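Local coordinates for protein internalin C2 (PDB 4FHO) that is an internalin, a leucine-rich-repeat protein of Listeria that probably serves in adhesion to or invasion of host cells, at residues A[60-65]-A[82-87]; A[193-198]-A[216-221]. All coordinates share one frame; numbering follows the deposited sequence.

Interaction 1: A[60-65]-A[82-87]; sequences TTIEGI and TDLTPL
On the convex, 3-10-bearing side of the leucine-rich-repeat solenoid, Ile62 and Ile65 of one coil settle on Pro86 and Leu87 of the next. Ile62 points into the next coil: its CG1, placed between the backbone N and the carbonyl carbon (chi1 62°), lies 4.0 Å from Pro86 CG, and CD1 continues to Leu87 CG at 3.7 Å, the two side chains crossing at about a right angle. Leu76 and Ile81 also touch Ile62, which places this side chain in the hydrophobic interior of the solenoid. Pro86 fits its ring against a type II turn running from Ile62 to Ile65, with CB 3.5 Å from Ile62 O, the oxygen that accepts Ile65 N to close the turn. At the turn's far end the CG2 branch of Ile65 presses on Pro86 CB at 3.4 Å, tighter than ordinary carbon contact.

Such side-by-side stacking of equivalent loops is how leucine-rich repeats follow one another, and here the polar backbone is joined through water. One water donates to Thr60 O and accepts from Thr82 N; a second accepts from Ile62 N and donates to Asp83 O at 2.8 Å. Each loop also braces itself: Thr61 OG1 receives Glu63 N in an ST turn, while Asp83 OD1 accepts Thr85 N, an Asx turn, and takes the Thr85 hydroxyl on its syn lone pair.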
loop_
_atom_site.group_PDB
_atom_site.type_symbol
_atom_site.label_atom_id
_atom_site.label_comp_id
_atom_site.label_asym_id
_atom_site.label_seq_id
_atom_site.Cartn_x
_atom_site.Cartn_y
_atom_site.Cartn_z
ATOM N N THR A 60 -13.420 -8.826 8.194
ATOM C CA THR A 60 -14.367 -8.296 7.195
ATOM C C THR A 60 -14.711 -6.819 7.362
ATOM O O THR A 60 -15.262 -6.239 6.448
ATOM C CB THR A 60 -15.665 -9.114 7.145
ATOM O OG1 THR A 60 -16.332 -9.077 8.414
ATOM C CG2 THR A 60 -15.342 -10.530 6.801
ATOM N N THR A 61 -14.410 -6.226 8.515
ATOM C CA THR A 61 -14.623 -4.799 8.746
ATOM C C THR A 61 -13.587 -4.265 9.721
ATOM O O THR A 61 -13.248 -4.937 10.705
ATOM C CB THR A 61 -16.040 -4.496 9.278
ATOM O OG1 THR A 61 -16.147 -3.103 9.596
ATOM C CG2 THR A 61 -16.349 -5.312 10.523
ATOM N N ILE A 62 -13.105 -3.056 9.435
ATOM C CA ILE A 62 -12.120 -2.375 10.277
ATOM C C ILE A 62 -12.738 -1.227 11.079
ATOM O O ILE A 62 -12.019 -0.348 11.537
ATOM C CB ILE A 62 -10.876 -1.921 9.470
ATOM C CG1 ILE A 62 -11.226 -0.910 8.367
ATOM C CG2 ILE A 62 -10.162 -3.177 8.934
ATOM C CD1 ILE A 62 -10.026 -0.255 7.720
ATOM N N GLU A 63 -14.059 -1.257 11.269
ATOM C CA GLU A 63 -14.742 -0.357 12.212
ATOM C C GLU A 63 -14.035 -0.381 13.572
ATOM O O GLU A 63 -13.679 -1.445 14.072
ATOM C CB GLU A 63 -16.222 -0.763 12.370
ATOM C CG GLU A 63 -17.037 0.052 13.370
ATOM C CD GLU A 63 -17.035 1.542 13.080
ATOM O OE1 GLU A 63 -16.936 1.928 11.885
ATOM O OE2 GLU A 63 -17.136 2.319 14.052
ATOM N N GLY A 64 -13.825 0.805 14.138
ATOM C CA GLY A 64 -13.085 0.986 15.385
ATOM C C GLY A 64 -11.669 1.496 15.202
ATOM O O GLY A 64 -11.112 2.077 16.131
ATOM N N ILE A 65 -11.068 1.239 14.035
ATOM C CA ILE A 65 -9.696 1.679 13.726
ATOM C C ILE A 65 -9.538 3.198 13.814
ATOM O O ILE A 65 -8.454 3.675 14.190
ATOM C CB ILE A 65 -9.190 1.116 12.355
ATOM C CG1 ILE A 65 -7.676 0.967 12.334
ATOM C CG2 ILE A 65 -9.622 1.986 11.187
ATOM C CD1 ILE A 65 -7.200 -0.254 13.068
ATOM N N THR A 82 -13.694 -4.832 2.634
ATOM C CA THR A 82 -14.263 -4.112 1.482
ATOM C C THR A 82 -14.352 -2.579 1.653
ATOM O O THR A 82 -14.480 -1.876 0.656
ATOM C CB THR A 82 -15.672 -4.654 1.166
ATOM O OG1 THR A 82 -16.527 -4.493 2.307
ATOM C CG2 THR A 82 -15.606 -6.146 0.821
ATOM N N ASP A 83 -14.290 -2.074 2.895
ATOM C CA ASP A 83 -14.543 -0.650 3.208
ATOM C C ASP A 83 -13.370 -0.084 4.035
ATOM O O ASP A 83 -13.118 -0.523 5.150
ATOM C CB ASP A 83 -15.853 -0.515 3.992
ATOM C CG ASP A 83 -16.232 0.948 4.305
ATOM O OD1 ASP A 83 -15.678 1.885 3.700
ATOM O OD2 ASP A 83 -17.109 1.151 5.162
ATOM N N LEU A 84 -12.688 0.903 3.479
ATOM C CA LEU A 84 -11.541 1.552 4.124
ATOM C C LEU A 84 -11.890 2.876 4.792
ATOM O O LEU A 84 -11.005 3.559 5.301
ATOM C CB LEU A 84 -10.421 1.742 3.090
ATOM C CG LEU A 84 -9.873 0.447 2.466
ATOM C CD1 LEU A 84 -8.778 0.781 1.473
ATOM C CD2 LEU A 84 -9.380 -0.545 3.517
ATOM N N THR A 85 -13.183 3.217 4.843
ATOM C CA THR A 85 -13.654 4.484 5.439
ATOM C C THR A 85 -13.127 4.770 6.867
ATOM O O THR A 85 -12.764 5.910 7.152
ATOM C CB THR A 85 -15.208 4.588 5.334
ATOM O OG1 THR A 85 -15.551 4.681 3.946
ATOM C CG2 THR A 85 -15.769 5.804 6.070
ATOM N N PRO A 86 -13.035 3.743 7.746
ATOM C CA PRO A 86 -12.491 3.963 9.102
ATOM C C PRO A 86 -11.031 4.454 9.199
ATOM O O PRO A 86 -10.664 5.019 10.234
ATOM C CB PRO A 86 -12.622 2.579 9.741
ATOM C CG PRO A 86 -13.822 2.003 9.084
ATOM C CD PRO A 86 -13.648 2.404 7.649
ATOM N N LEU A 87 -10.231 4.242 8.147
ATOM C CA LEU A 87 -8.868 4.807 8.033
ATOM C C LEU A 87 -8.759 6.303 7.704
ATOM O O LEU A 87 -7.678 6.857 7.914
ATOM C CB LEU A 87 -8.048 4.068 6.943
ATOM C CG LEU A 87 -7.767 2.591 7.083
ATOM C CD1 LEU A 87 -6.991 2.061 5.890
ATOM C CD2 LEU A 87 -6.990 2.371 8.365
HETATM O O HOH W 1 -14.997 -3.796 5.218
HETATM O O HOH W 2 -14.419 -1.840 7.189
#

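Interaction 2: A[193-198]-A[216-221]; sequences DISPLA and VSPLAN
Residues 195–198 form a 3-10 segment, and the helical-angled run 217–221 packs beside it with the alpha carbons of Ala198 and Pro218 just 4.7 Å apart. Pro218 is the central piece. The edge of its ring formed by CB and CG lies over the backbone at the start of the 3-10 turn, with CG 3.5 Å from Ser195 CA and CB 3.5 Å from Ile194 O. That oxygen already accepts Leu197 N within its own segment, so the proline covers a carbonyl whose hydrogen-bonding need is met. Deeper in, Ile194 holds CG1 between its backbone N and carbonyl carbon (chi1 61°), and the extended chain carries CD1 into the fork of Leu219, 3.7 Å from CG and 3.8 Å from CD1. The two side chains meet at about a right angle. CD1 of Ile194 also touches Val216 CG1, while Leu197 CD1 adds a looser contact with Leu219 CD2. This is the packing between neighbouring coils of a leucine-rich-repeat solenoid, and Leu208 and Ile213 close further round Ile194.

At the other end, Ala198 CA makes a CH–O contact of 3.4 Å with Pro218 O. A water donates to Ala198 O and, weakly, to the same proline oxygen. Within 193–198, Asp193 OD1 accepts Ser195 N, an Asx turn that fixes the backbone beneath the proline ring, and takes the Ser195 hydroxyl on its syn lone pair. Cohesion between the coils thus comes chiefly from apolar packing, with polar bonding mostly shaping each loop from within.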
loop_
_atom_site.group_PDB
_atom_site.type_symbol
_atom_site.label_atom_id
_atom_site.label_comp_id
_atom_site.label_asym_id
_atom_site.label_seq_id
_atom_site.Cartn_x
_atom_site.Cartn_y
_atom_site.Cartn_z
ATOM N N ASP A 193 7.947 0.219 -25.021
ATOM C CA ASP A 193 8.933 1.295 -25.038
ATOM C C ASP A 193 9.410 1.403 -23.599
ATOM O O ASP A 193 8.596 1.585 -22.720
ATOM C CB ASP A 193 8.249 2.601 -25.498
ATOM C CG ASP A 193 9.221 3.742 -25.773
ATOM O OD1 ASP A 193 10.384 3.706 -25.333
ATOM O OD2 ASP A 193 8.798 4.703 -26.449
ATOM N N ILE A 194 10.715 1.266 -23.363
ATOM C CA ILE A 194 11.324 1.526 -22.039
ATOM C C ILE A 194 12.238 2.769 -22.024
ATOM O O ILE A 194 13.027 2.939 -21.094
ATOM C CB ILE A 194 12.037 0.269 -21.447
ATOM C CG1 ILE A 194 13.184 -0.228 -22.327
ATOM C CG2 ILE A 194 11.029 -0.849 -21.239
ATOM C CD1 ILE A 194 14.133 -1.151 -21.587
ATOM N N SER A 195 12.076 3.661 -23.013
ATOM C CA SER A 195 12.794 4.952 -23.068
ATOM C C SER A 195 12.755 5.765 -21.774
ATOM O O SER A 195 13.796 6.289 -21.382
ATOM C CB SER A 195 12.318 5.819 -24.245
ATOM O OG SER A 195 12.620 5.183 -25.472
ATOM N N PRO A 196 11.588 5.826 -21.083
ATOM C CA PRO A 196 11.526 6.512 -19.778
ATOM C C PRO A 196 12.549 6.099 -18.721
ATOM O O PRO A 196 12.919 6.933 -17.898
ATOM C CB PRO A 196 10.111 6.188 -19.289
ATOM C CG PRO A 196 9.324 6.147 -20.540
ATOM C CD PRO A 196 10.222 5.509 -21.560
ATOM N N LEU A 197 12.998 4.844 -18.755
ATOM C CA LEU A 197 13.924 4.306 -17.752
ATOM C C LEU A 197 15.336 4.895 -17.849
ATOM O O LEU A 197 16.067 4.855 -16.865
ATOM C CB LEU A 197 13.956 2.760 -17.799
ATOM C CG LEU A 197 12.609 1.996 -17.702
ATOM C CD1 LEU A 197 12.854 0.504 -17.515
ATOM C CD2 LEU A 197 11.681 2.512 -16.609
ATOM N N ALA A 198 15.697 5.483 -18.997
ATOM C CA ALA A 198 17.009 6.155 -19.176
ATOM C C ALA A 198 17.267 7.348 -18.240
ATOM O O ALA A 198 18.427 7.645 -17.942
ATOM C CB ALA A 198 17.192 6.599 -20.624
ATOM N N VAL A 216 16.470 -2.232 -26.060
ATOM C CA VAL A 216 17.000 -2.025 -24.687
ATOM C C VAL A 216 18.118 -0.964 -24.586
ATOM O O VAL A 216 18.764 -0.847 -23.541
ATOM C CB VAL A 216 17.402 -3.370 -24.005
ATOM C CG1 VAL A 216 16.161 -4.227 -23.796
ATOM C CG2 VAL A 216 18.469 -4.120 -24.790
ATOM N N SER A 217 18.277 -0.137 -25.632
ATOM C CA SER A 217 19.175 1.041 -25.617
ATOM C C SER A 217 19.028 1.991 -24.410
ATOM O O SER A 217 20.048 2.446 -23.878
ATOM C CB SER A 217 19.029 1.873 -26.912
ATOM O OG SER A 217 19.293 1.085 -28.058
ATOM N N PRO A 218 17.782 2.276 -23.952
ATOM C CA PRO A 218 17.627 3.162 -22.775
ATOM C C PRO A 218 18.270 2.664 -21.474
ATOM O O PRO A 218 18.543 3.479 -20.587
ATOM C CB PRO A 218 16.111 3.298 -22.639
ATOM C CG PRO A 218 15.587 2.999 -24.003
ATOM C CD PRO A 218 16.465 1.911 -24.503
ATOM N N LEU A 219 18.552 1.355 -21.391
ATOM C CA LEU A 219 19.317 0.767 -20.285
ATOM C C LEU A 219 20.837 0.863 -20.414
ATOM O O LEU A 219 21.519 0.727 -19.394
ATOM C CB LEU A 219 18.915 -0.708 -20.075
ATOM C CG LEU A 219 17.414 -0.989 -19.914
ATOM C CD1 LEU A 219 17.179 -2.479 -19.723
ATOM C CD2 LEU A 219 16.823 -0.199 -18.755
ATOM N N ALA A 220 21.353 1.102 -21.632
ATOM C CA ALA A 220 22.806 1.065 -21.933
ATOM C C ALA A 220 23.672 1.951 -21.035
ATOM O O ALA A 220 24.784 1.549 -20.672
ATOM C CB ALA A 220 23.071 1.422 -23.401
ATOM N N ASN A 221 23.154 3.133 -20.682
ATOM C CA ASN A 221 23.882 4.105 -19.828
ATOM C C ASN A 221 23.629 4.042 -18.314
ATOM O O ASN A 221 24.378 4.659 -17.547
ATOM C CB ASN A 221 23.686 5.531 -20.377
ATOM C CG ASN A 221 24.603 5.813 -21.537
ATOM O OD1 ASN A 221 25.818 5.892 -21.364
ATOM N ND2 ASN A 221 24.038 5.916 -22.733
HETATM O O HOH W 3 20.507 6.088 -19.783
#

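How the interactions relate
Interactions 1 and 2 are two occurrences of one repeat-to-repeat contact, set toward opposite ends of a single solenoid. Interaction 1 comes first along the chain and is complete before interaction 2 begins; their centres are 42 Å apart, and their nearest atoms about 27 Å. In each, the first segment precedes and the second follows one strand of the shared parallel sheet: strand 73-75 for 60-65 and 82-87, strand 205-207 for 193-198 and 216-221. The sheet therefore links them although they do not touch. Repetition of this packing from coil to coil is how a leucine-rich-repeat protein builds an elongated body, a form consistent with presenting an extended binding surface.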